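Local atomic coordinates of malonate decarboxylase acyl carrier protein (PDB entry 5VIT), a protein that probably carries acetyl and malonyl groups as thioesters on a phosphoribosyl-dephospho-CoA prosthetic group during the decarboxylation of malonate. Residues G11-L19 against V30-G38; P37-V48 against P68-G79. One frame throughout, in Å; residues are numbered along the deposited sequence.

Interaction 1 of 2, residues G11-L19 against V30-G38; sequences GQPGRGRAL and VLLEPGQPG
The beta hairpin of strands 18-21 and 27-34 begins its pairing where A18 faces L32, an antiparallel hydrogen-bonded pair. A18 N donates to L32 O at 2.8 Å. In return L32 N donates to A18 O, also at 2.8 Å. On this face a small residue beside a branched one suits the close cover of helix 82-96: A18 meets its E95 and I96, and L32 also touches I96. The next pair, L19 with L31, is non-hydrogen-bonded and turns to the opposite face. With CG anti to the backbone N (chi1 163°), L19 lies alongside L31, pointing the same way, and its CD1 comes 3.6 Å from CD2 of L31 and almost as near its CD1. R17 and E33 flank the pairing with opposite charges, NH2 of R17 lying 4.8 Å from OE1 of E33; a water lies between them, but its distances are too short to make the bridge more than doubtful.

The last regular pair is A18 with L32; two residues on, where the next strand N-H would meet the O of G16, P34 has none and offers its CD, at 3.3 Å, while its CB sits 3.1 Å from the O of G14. Farther on the ring of P13 meets that of P37, CD to CB 3.9 Å. G38, whose positive phi of 80° suits a glycine, then donates its N to the O of G11 at 2.8 Å, nearly straight at 173°. The loop is also held from the side, since Q12 and G14 bond the backbone of A70. Between these two segments, directional backbone bonds fix A18 to L32 and G11 to G38, while the prolines in between, lacking an N-H, add carbon packing alone. The turn joining the two strands carries S25, the predicted prosthetic-group attachment site, unmodified here.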
loop_
_atom_site.group_PDB
_atom_site.type_symbol
_atom_site.label_atom_id
_atom_site.label_comp_id
_atom_site.label_asym_id
_atom_site.label_seq_id
_atom_site.Cartn_x
_atom_site.Cartn_y
_atom_site.Cartn_z
ATOM N N GLY B 11 -16.943 -19.641 8.551
ATOM C CA GLY B 11 -17.013 -19.944 9.965
ATOM C C GLY B 11 -18.449 -20.094 10.414
ATOM O O GLY B 11 -19.242 -20.786 9.769
ATOM N N GLN B 12 -18.778 -19.440 11.522
ATOM C CA GLN B 12 -20.110 -19.504 12.105
ATOM C C GLN B 12 -21.049 -18.571 11.340
ATOM O O GLN B 12 -20.599 -17.599 10.731
ATOM C CB GLN B 12 -20.043 -19.131 13.593
ATOM C CG GLN B 12 -20.559 -20.199 14.557
ATOM C CD GLN B 12 -20.109 -21.619 14.218
ATOM O OE1 GLN B 12 -20.784 -22.338 13.479
ATOM N NE2 GLN B 12 -18.984 -22.032 14.776
ATOM N N PRO B 13 -22.356 -18.867 11.341
ATOM C CA PRO B 13 -23.246 -17.957 10.609
ATOM C C PRO B 13 -23.164 -16.517 11.106
ATOM O O PRO B 13 -23.191 -16.274 12.322
ATOM C CB PRO B 13 -24.643 -18.539 10.866
ATOM C CG PRO B 13 -24.465 -19.558 11.950
ATOM C CD PRO B 13 -23.070 -20.054 11.839
ATOM N N GLY B 14 -23.061 -15.574 10.167
ATOM C CA GLY B 14 -23.222 -14.166 10.496
ATOM C C GLY B 14 -24.614 -14.055 11.080
ATOM O O GLY B 14 -25.424 -14.980 10.930
ATOM N N ARG B 15 -24.937 -12.966 11.757
ATOM C CA ARG B 15 -26.238 -12.995 12.405
ATOM C C ARG B 15 -27.133 -11.804 12.077
ATOM O O ARG B 15 -28.328 -11.832 12.361
ATOM C CB ARG B 15 -26.070 -13.158 13.917
ATOM C CG ARG B 15 -25.880 -11.890 14.738
ATOM C CD ARG B 15 -25.203 -12.229 16.073
ATOM N NE ARG B 15 -23.774 -11.914 16.080
ATOM C CZ ARG B 15 -22.966 -12.107 17.120
ATOM N NH1 ARG B 15 -23.435 -12.657 18.231
ATOM N NH2 ARG B 15 -21.682 -11.779 17.037
ATOM N N GLY B 16 -26.592 -10.786 11.424
ATOM C CA GLY B 16 -27.452 -9.749 10.887
ATOM C C GLY B 16 -27.803 -10.022 9.434
ATOM O O GLY B 16 -27.441 -11.064 8.888
ATOM N N ARG B 17 -28.521 -9.088 8.817
ATOM C CA ARG B 17 -28.762 -9.106 7.375
ATOM C C ARG B 17 -28.342 -7.751 6.801
ATOM O O ARG B 17 -28.312 -6.756 7.528
ATOM C CB ARG B 17 -30.230 -9.350 7.057
ATOM C CG ARG B 17 -30.999 -8.107 7.369
ATOM C CD ARG B 17 -32.431 -8.116 6.969
ATOM N NE ARG B 17 -33.063 -9.413 7.000
ATOM C CZ ARG B 17 -34.350 -9.563 6.712
ATOM N NH1 ARG B 17 -35.073 -8.491 6.410
ATOM N NH2 ARG B 17 -34.912 -10.760 6.744
ATOM N N ALA B 18 -28.013 -7.699 5.512
ATOM C CA ALA B 18 -27.727 -6.405 4.897
ATOM C C ALA B 18 -28.023 -6.364 3.407
ATOM O O ALA B 18 -27.894 -7.352 2.691
ATOM C CB ALA B 18 -26.259 -5.996 5.152
ATOM N N LEU B 19 -28.422 -5.192 2.947
ATOM C CA LEU B 19 -28.558 -4.943 1.529
ATOM C C LEU B 19 -27.726 -3.720 1.155
ATOM O O LEU B 19 -27.887 -2.653 1.745
ATOM C CB LEU B 19 -30.013 -4.719 1.139
ATOM C CG LEU B 19 -30.052 -4.059 -0.247
ATOM C CD1 LEU B 19 -30.276 -5.065 -1.372
ATOM C CD2 LEU B 19 -31.038 -2.924 -0.282
ATOM N N VAL B 30 -26.073 -6.133 -3.394
ATOM C CA VAL B 30 -25.652 -7.348 -2.731
ATOM C C VAL B 30 -26.558 -7.594 -1.522
ATOM O O VAL B 30 -26.708 -6.725 -0.659
ATOM C CB VAL B 30 -24.156 -7.280 -2.296
ATOM C CG1 VAL B 30 -23.760 -8.539 -1.567
ATOM C CG2 VAL B 30 -23.244 -7.090 -3.513
ATOM N N LEU B 31 -27.185 -8.766 -1.488
ATOM C CA LEU B 31 -27.983 -9.187 -0.338
ATOM C C LEU B 31 -27.122 -10.106 0.511
ATOM O O LEU B 31 -26.502 -11.027 -0.018
ATOM C CB LEU B 31 -29.253 -9.928 -0.771
ATOM C CG LEU B 31 -30.462 -9.297 -1.477
ATOM C CD1 LEU B 31 -31.316 -8.539 -0.489
ATOM C CD2 LEU B 31 -30.080 -8.431 -2.671
ATOM N N LEU B 32 -27.063 -9.866 1.812
ATOM C CA LEU B 32 -26.281 -10.729 2.688
ATOM C C LEU B 32 -27.129 -11.179 3.870
ATOM O O LEU B 32 -27.624 -10.345 4.625
ATOM C CB LEU B 32 -25.010 -10.016 3.180
ATOM C CG LEU B 32 -24.099 -9.389 2.121
ATOM C CD1 LEU B 32 -24.447 -7.902 1.870
ATOM C CD2 LEU B 32 -22.653 -9.557 2.526
ATOM N N GLU B 33 -27.289 -12.497 4.013
ATOM C CA GLU B 33 -28.127 -13.100 5.060
ATOM C C GLU B 33 -27.390 -14.250 5.752
ATOM O O GLU B 33 -26.501 -14.867 5.160
ATOM C CB GLU B 33 -29.446 -13.629 4.481
ATOM C CG GLU B 33 -30.288 -12.619 3.699
ATOM C CD GLU B 33 -31.511 -13.269 3.023
ATOM O OE1 GLU B 33 -32.465 -13.624 3.741
ATOM O OE2 GLU B 33 -31.505 -13.438 1.781
ATOM N N PRO B 34 -27.766 -14.555 7.004
ATOM C CA PRO B 34 -27.050 -15.633 7.697
ATOM C C PRO B 34 -27.103 -16.949 6.928
ATOM O O PRO B 34 -28.127 -17.276 6.337
ATOM C CB PRO B 34 -27.777 -15.739 9.049
ATOM C CG PRO B 34 -29.005 -14.902 8.932
ATOM C CD PRO B 34 -28.744 -13.881 7.878
ATOM N N GLY B 35 -25.987 -17.675 6.910
ATOM C CA GLY B 35 -25.895 -18.926 6.176
ATOM C C GLY B 35 -25.741 -20.180 7.027
ATOM O O GLY B 35 -26.019 -20.166 8.227
ATOM N N GLN B 36 -25.297 -21.261 6.387
ATOM C CA GLN B 36 -25.051 -22.551 7.041
ATOM C C GLN B 36 -23.594 -22.694 7.460
ATOM O O GLN B 36 -22.704 -22.547 6.622
ATOM C CB GLN B 36 -25.443 -23.702 6.099
ATOM C CG GLN B 36 -26.926 -23.694 5.765
ATOM C CD GLN B 36 -27.763 -23.747 7.035
ATOM O OE1 GLN B 36 -27.535 -24.588 7.912
ATOM N NE2 GLN B 36 -28.664 -22.782 7.188
ATOM N N PRO B 37 -23.351 -22.992 8.750
ATOM C CA PRO B 37 -22.001 -22.987 9.347
ATOM C C PRO B 37 -20.955 -23.742 8.512
ATOM O O PRO B 37 -21.267 -24.778 7.916
ATOM C CB PRO B 37 -22.213 -23.652 10.718
ATOM C CG PRO B 37 -23.624 -24.163 10.716
ATOM C CD PRO B 37 -24.385 -23.353 9.730
ATOM N N GLY B 38 -19.740 -23.192 8.447
ATOM C CA GLY B 38 -18.687 -23.751 7.623
ATOM C C GLY B 38 -18.759 -23.407 6.137
ATOM O O GLY B 38 -17.830 -23.718 5.383
HETATM O O HOH W 1 -33.372 -12.406 5.637
#

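Interaction 2 of 2, residues P37-V48 against P68-G79; sequences PGKLSIQVQTSV and PPALLIDIHDFG
The carbonyl O of K39 lies 3.2 Å from CB of A70, a side chain small enough to sit against the backbone there. L40 then turns its CD1 to L71 CB at 3.5 Å and on to CD1 of I73, while its CD2 touches CG of P68, the two side chains crossing at about a right angle. From S41 the strands run parallel: S41, like Q43 and Q45 after it, both donates and accepts backbone bonds with strand 71-78. I42 points into the core, where branched side chains pack well; its CG2 touches CD1 of I75, and F59 of helix 52-62 covers both. On the other face Q43, bonded to S5, stands beside D74. V44 returns to the core and sets its CG2 against the same CD1 of I75. OE1 of Q45 lies 3.4 Å from CD2 of H76, at the ring edge; H76 ND1 bonds E29.

At T46 the hydroxyl, opposite the backbone N (chi1 -176°), donates from OG1 to OD2 of buried D77 at 2.6 Å, meeting its anti side. G79 N reaches the same D77 OD2 at 2.8 Å from above the carboxylate plane, an Asx turn, while D77 OD1 accepts from A80. With an alanine at D77, the T46 hydroxyl would probably lose its acceptor and the turn through G79 and A80 its anchor. S47 closes the pairing, its N donating to the O of D77. Parallel strands 39-46 and 71-78, side by side and linked through helix 52-62, make a beta-alpha-beta unit.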
loop_
_atom_site.group_PDB
_atom_site.type_symbol
_atom_site.label_atom_id
_atom_site.label_comp_id
_atom_site.label_asym_id
_atom_site.label_seq_id
_atom_site.Cartn_x
_atom_site.Cartn_y
_atom_site.Cartn_z
ATOM N N PRO B 37 -23.351 -22.992 8.750
ATOM C CA PRO B 37 -22.001 -22.987 9.347
ATOM C C PRO B 37 -20.955 -23.742 8.512
ATOM O O PRO B 37 -21.267 -24.778 7.916
ATOM C CB PRO B 37 -22.213 -23.652 10.718
ATOM C CG PRO B 37 -23.624 -24.163 10.716
ATOM C CD PRO B 37 -24.385 -23.353 9.730
ATOM N N GLY B 38 -19.740 -23.192 8.447
ATOM C CA GLY B 38 -18.687 -23.751 7.623
ATOM C C GLY B 38 -18.759 -23.407 6.137
ATOM O O GLY B 38 -17.830 -23.718 5.383
ATOM N N LYS B 39 -19.844 -22.759 5.713
ATOM C CA LYS B 39 -20.094 -22.561 4.289
ATOM C C LYS B 39 -20.587 -21.150 3.912
ATOM O O LYS B 39 -21.445 -20.565 4.569
ATOM C CB LYS B 39 -21.103 -23.601 3.813
ATOM C CG LYS B 39 -21.088 -23.830 2.331
ATOM C CD LYS B 39 -22.228 -24.746 1.905
ATOM C CE LYS B 39 -22.109 -26.115 2.533
ATOM N NZ LYS B 39 -23.147 -27.024 1.974
ATOM N N LEU B 40 -20.023 -20.608 2.844
ATOM C CA LEU B 40 -20.469 -19.339 2.291
ATOM C C LEU B 40 -20.943 -19.583 0.876
ATOM O O LEU B 40 -20.139 -19.950 0.012
ATOM C CB LEU B 40 -19.345 -18.314 2.294
ATOM C CG LEU B 40 -19.637 -16.974 1.618
ATOM C CD1 LEU B 40 -20.468 -16.074 2.516
ATOM C CD2 LEU B 40 -18.336 -16.299 1.262
ATOM N N SER B 41 -22.243 -19.399 0.646
ATOM C CA SER B 41 -22.836 -19.640 -0.672
ATOM C C SER B 41 -23.126 -18.329 -1.377
ATOM O O SER B 41 -23.815 -17.479 -0.835
ATOM C CB SER B 41 -24.132 -20.457 -0.553
ATOM O OG SER B 41 -23.861 -21.793 -0.172
ATOM N N ILE B 42 -22.611 -18.180 -2.591
ATOM C CA ILE B 42 -22.780 -16.942 -3.341
ATOM C C ILE B 42 -23.416 -17.215 -4.690
ATOM O O ILE B 42 -22.951 -18.065 -5.459
ATOM C CB ILE B 42 -21.440 -16.215 -3.566
ATOM C CG1 ILE B 42 -20.761 -15.898 -2.226
ATOM C CG2 ILE B 42 -21.661 -14.955 -4.397
ATOM C CD1 ILE B 42 -19.306 -15.457 -2.353
ATOM N N GLN B 43 -24.499 -16.496 -4.954
ATOM C CA GLN B 43 -25.160 -16.517 -6.245
ATOM C C GLN B 43 -24.925 -15.177 -6.934
ATOM O O GLN B 43 -25.142 -14.128 -6.327
ATOM C CB GLN B 43 -26.649 -16.771 -6.068
ATOM C CG GLN B 43 -27.392 -17.018 -7.339
ATOM C CD GLN B 43 -27.521 -18.489 -7.629
ATOM O OE1 GLN B 43 -26.819 -19.327 -7.034
ATOM N NE2 GLN B 43 -28.448 -18.827 -8.520
ATOM N N VAL B 44 -24.472 -15.209 -8.183
ATOM C CA VAL B 44 -24.253 -13.985 -8.948
ATOM C C VAL B 44 -25.088 -14.002 -10.213
ATOM O O VAL B 44 -25.040 -14.958 -10.990
ATOM C CB VAL B 44 -22.762 -13.777 -9.359
ATOM C CG1 VAL B 44 -22.620 -12.552 -10.266
ATOM C CG2 VAL B 44 -21.861 -13.644 -8.145
ATOM N N GLN B 45 -25.854 -12.939 -10.415
ATOM C CA GLN B 45 -26.506 -12.703 -11.690
ATOM C C GLN B 45 -25.884 -11.452 -12.269
ATOM O O GLN B 45 -25.890 -10.394 -11.621
ATOM C CB GLN B 45 -28.007 -12.543 -11.516
ATOM C CG GLN B 45 -28.800 -13.535 -12.294
ATOM C CD GLN B 45 -30.242 -13.602 -11.839
ATOM O OE1 GLN B 45 -30.650 -12.894 -10.916
ATOM N NE2 GLN B 45 -31.024 -14.467 -12.480
ATOM N N THR B 46 -25.317 -11.569 -13.466
ATOM C CA THR B 46 -24.548 -10.466 -14.030
ATOM C C THR B 46 -24.903 -10.283 -15.501
ATOM O O THR B 46 -25.193 -11.241 -16.197
ATOM C CB THR B 46 -22.995 -10.688 -13.849
ATOM O OG1 THR B 46 -22.273 -9.546 -14.327
ATOM C CG2 THR B 46 -22.519 -11.929 -14.607
ATOM N N SER B 47 -24.898 -9.037 -15.952
ATOM C CA SER B 47 -25.139 -8.711 -17.349
ATOM C C SER B 47 -23.962 -9.056 -18.261
ATOM O O SER B 47 -24.121 -9.161 -19.475
ATOM C CB SER B 47 -25.444 -7.222 -17.479
ATOM O OG SER B 47 -24.419 -6.456 -16.868
ATOM N N VAL B 48 -22.779 -9.186 -17.666
ATOM C CA VAL B 48 -21.548 -9.451 -18.401
ATOM C C VAL B 48 -21.304 -10.954 -18.609
ATOM O O VAL B 48 -21.073 -11.697 -17.647
ATOM C CB VAL B 48 -20.340 -8.873 -17.672
ATOM C CG1 VAL B 48 -19.097 -8.952 -18.566
ATOM C CG2 VAL B 48 -20.615 -7.440 -17.234
ATOM N N PRO B 68 -14.545 -15.765 6.361
ATOM C CA PRO B 68 -15.703 -14.887 6.533
ATOM C C PRO B 68 -16.782 -15.582 7.363
ATOM O O PRO B 68 -16.687 -16.786 7.599
ATOM C CB PRO B 68 -16.173 -14.652 5.097
ATOM C CG PRO B 68 -15.819 -15.921 4.397
ATOM C CD PRO B 68 -14.519 -16.382 5.021
ATOM N N PRO B 69 -17.786 -14.830 7.817
ATOM C CA PRO B 69 -18.932 -15.486 8.443
ATOM C C PRO B 69 -19.681 -16.326 7.415
ATOM O O PRO B 69 -19.624 -16.024 6.219
ATOM C CB PRO B 69 -19.777 -14.310 8.940
ATOM C CG PRO B 69 -19.375 -13.162 8.063
ATOM C CD PRO B 69 -17.911 -13.361 7.841
ATOM N N ALA B 70 -20.339 -17.386 7.864
ATOM C CA ALA B 70 -21.152 -18.193 6.973
ATOM C C ALA B 70 -22.384 -17.379 6.596
ATOM O O ALA B 70 -23.200 -17.028 7.445
ATOM C CB ALA B 70 -21.541 -19.521 7.628
ATOM N N LEU B 71 -22.493 -17.057 5.315
ATOM C CA LEU B 71 -23.559 -16.193 4.838
ATOM C C LEU B 71 -24.176 -16.756 3.581
ATOM O O LEU B 71 -23.601 -17.625 2.921
ATOM C CB LEU B 71 -23.038 -14.781 4.563
ATOM C CG LEU B 71 -22.506 -13.939 5.720
ATOM C CD1 LEU B 71 -21.944 -12.647 5.191
ATOM C CD2 LEU B 71 -23.604 -13.657 6.724
ATOM N N LEU B 72 -25.365 -16.253 3.273
ATOM C CA LEU B 72 -26.006 -16.453 1.983
ATOM C C LEU B 72 -25.899 -15.125 1.266
ATOM O O LEU B 72 -26.388 -14.108 1.760
ATOM C CB LEU B 72 -27.467 -16.875 2.136
ATOM C CG LEU B 72 -27.835 -18.358 2.207
ATOM C CD1 LEU B 72 -26.783 -19.157 2.920
ATOM C CD2 LEU B 72 -29.179 -18.550 2.880
ATOM N N ILE B 73 -25.222 -15.115 0.124
ATOM C CA ILE B 73 -25.003 -13.856 -0.567
ATOM C C ILE B 73 -25.613 -13.944 -1.935
ATOM O O ILE B 73 -25.330 -14.866 -2.706
ATOM C CB ILE B 73 -23.506 -13.497 -0.677
ATOM C CG1 ILE B 73 -22.936 -13.165 0.704
ATOM C CG2 ILE B 73 -23.309 -12.297 -1.607
ATOM C CD1 ILE B 73 -21.496 -12.677 0.668
ATOM N N ASP B 74 -26.485 -12.988 -2.215
ATOM C CA ASP B 74 -27.113 -12.890 -3.518
ATOM C C ASP B 74 -26.695 -11.573 -4.182
ATOM O O ASP B 74 -26.866 -10.483 -3.619
ATOM C CB ASP B 74 -28.628 -12.992 -3.381
ATOM C CG ASP B 74 -29.289 -13.560 -4.616
ATOM O OD1 ASP B 74 -28.643 -13.586 -5.694
ATOM O OD2 ASP B 74 -30.469 -13.960 -4.509
ATOM N N ILE B 75 -26.125 -11.688 -5.373
ATOM C CA ILE B 75 -25.605 -10.532 -6.077
ATOM C C ILE B 75 -26.363 -10.327 -7.378
ATOM O O ILE B 75 -26.594 -11.285 -8.120
ATOM C CB ILE B 75 -24.099 -10.691 -6.364
ATOM C CG1 ILE B 75 -23.303 -10.604 -5.063
ATOM C CG2 ILE B 75 -23.625 -9.650 -7.367
ATOM C CD1 ILE B 75 -21.857 -10.950 -5.223
ATOM N N HIS B 76 -26.769 -9.083 -7.634
ATOM C CA HIS B 76 -27.363 -8.712 -8.916
ATOM C C HIS B 76 -26.523 -7.606 -9.493
ATOM O O HIS B 76 -26.576 -6.464 -9.024
ATOM C CB HIS B 76 -28.832 -8.275 -8.759
ATOM C CG HIS B 76 -29.705 -9.314 -8.121
ATOM N ND1 HIS B 76 -30.445 -9.072 -6.982
ATOM C CD2 HIS B 76 -29.950 -10.605 -8.462
ATOM C CE1 HIS B 76 -31.109 -10.164 -6.648
ATOM N NE2 HIS B 76 -30.819 -11.113 -7.525
ATOM N N ASP B 77 -25.731 -7.958 -10.500
ATOM C CA ASP B 77 -24.775 -7.044 -11.097
ATOM C C ASP B 77 -25.130 -6.604 -12.519
ATOM O O ASP B 77 -25.420 -7.425 -13.391
ATOM C CB ASP B 77 -23.379 -7.675 -11.117
ATOM C CG ASP B 77 -22.423 -6.892 -11.980
ATOM O OD1 ASP B 77 -21.904 -5.881 -11.485
ATOM O OD2 ASP B 77 -22.210 -7.257 -13.159
ATOM N N PHE B 78 -25.069 -5.296 -12.740
ATOM C CA PHE B 78 -25.300 -4.691 -14.052
ATOM C C PHE B 78 -23.972 -4.082 -14.542
ATOM O O PHE B 78 -23.886 -2.889 -14.847
ATOM C CB PHE B 78 -26.420 -3.630 -13.949
ATOM C CG PHE B 78 -26.989 -3.165 -15.269
ATOM C CD1 PHE B 78 -26.483 -3.616 -16.488
ATOM C CD2 PHE B 78 -28.047 -2.253 -15.282
ATOM C CE1 PHE B 78 -27.018 -3.173 -17.693
ATOM C CE2 PHE B 78 -28.584 -1.794 -16.485
ATOM C CZ PHE B 78 -28.071 -2.260 -17.694
ATOM N N GLY B 79 -22.929 -4.899 -14.583
ATOM C CA GLY B 79 -21.668 -4.476 -15.183
ATOM C C GLY B 79 -20.753 -3.574 -14.366
ATOM O O GLY B 79 -20.019 -2.755 -14.918
#

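Overall arrangement
From the N terminus, strand 2-9 leads into the loop that opens interaction 1. That contact closes the hairpin of strands 18-21 and 27-34 and also draws the loop before it against the connection after it. Interaction 2 follows in series, neither nested nor crossed: P37 and G38 end the first contact and begin the second, which closes the longer excursion through helix 52-62. The two meet within one mixed sheet, ordered 2-9, 39-46, 71-78, 27-34, 18-21. Strands 27-34 and 71-78 are neighbours there, with probable hydrogen bonds pairing E33 with L72 and L31 with D74. Helix 82-96 packs against residues of both, tying hairpin to beta-alpha-beta unit.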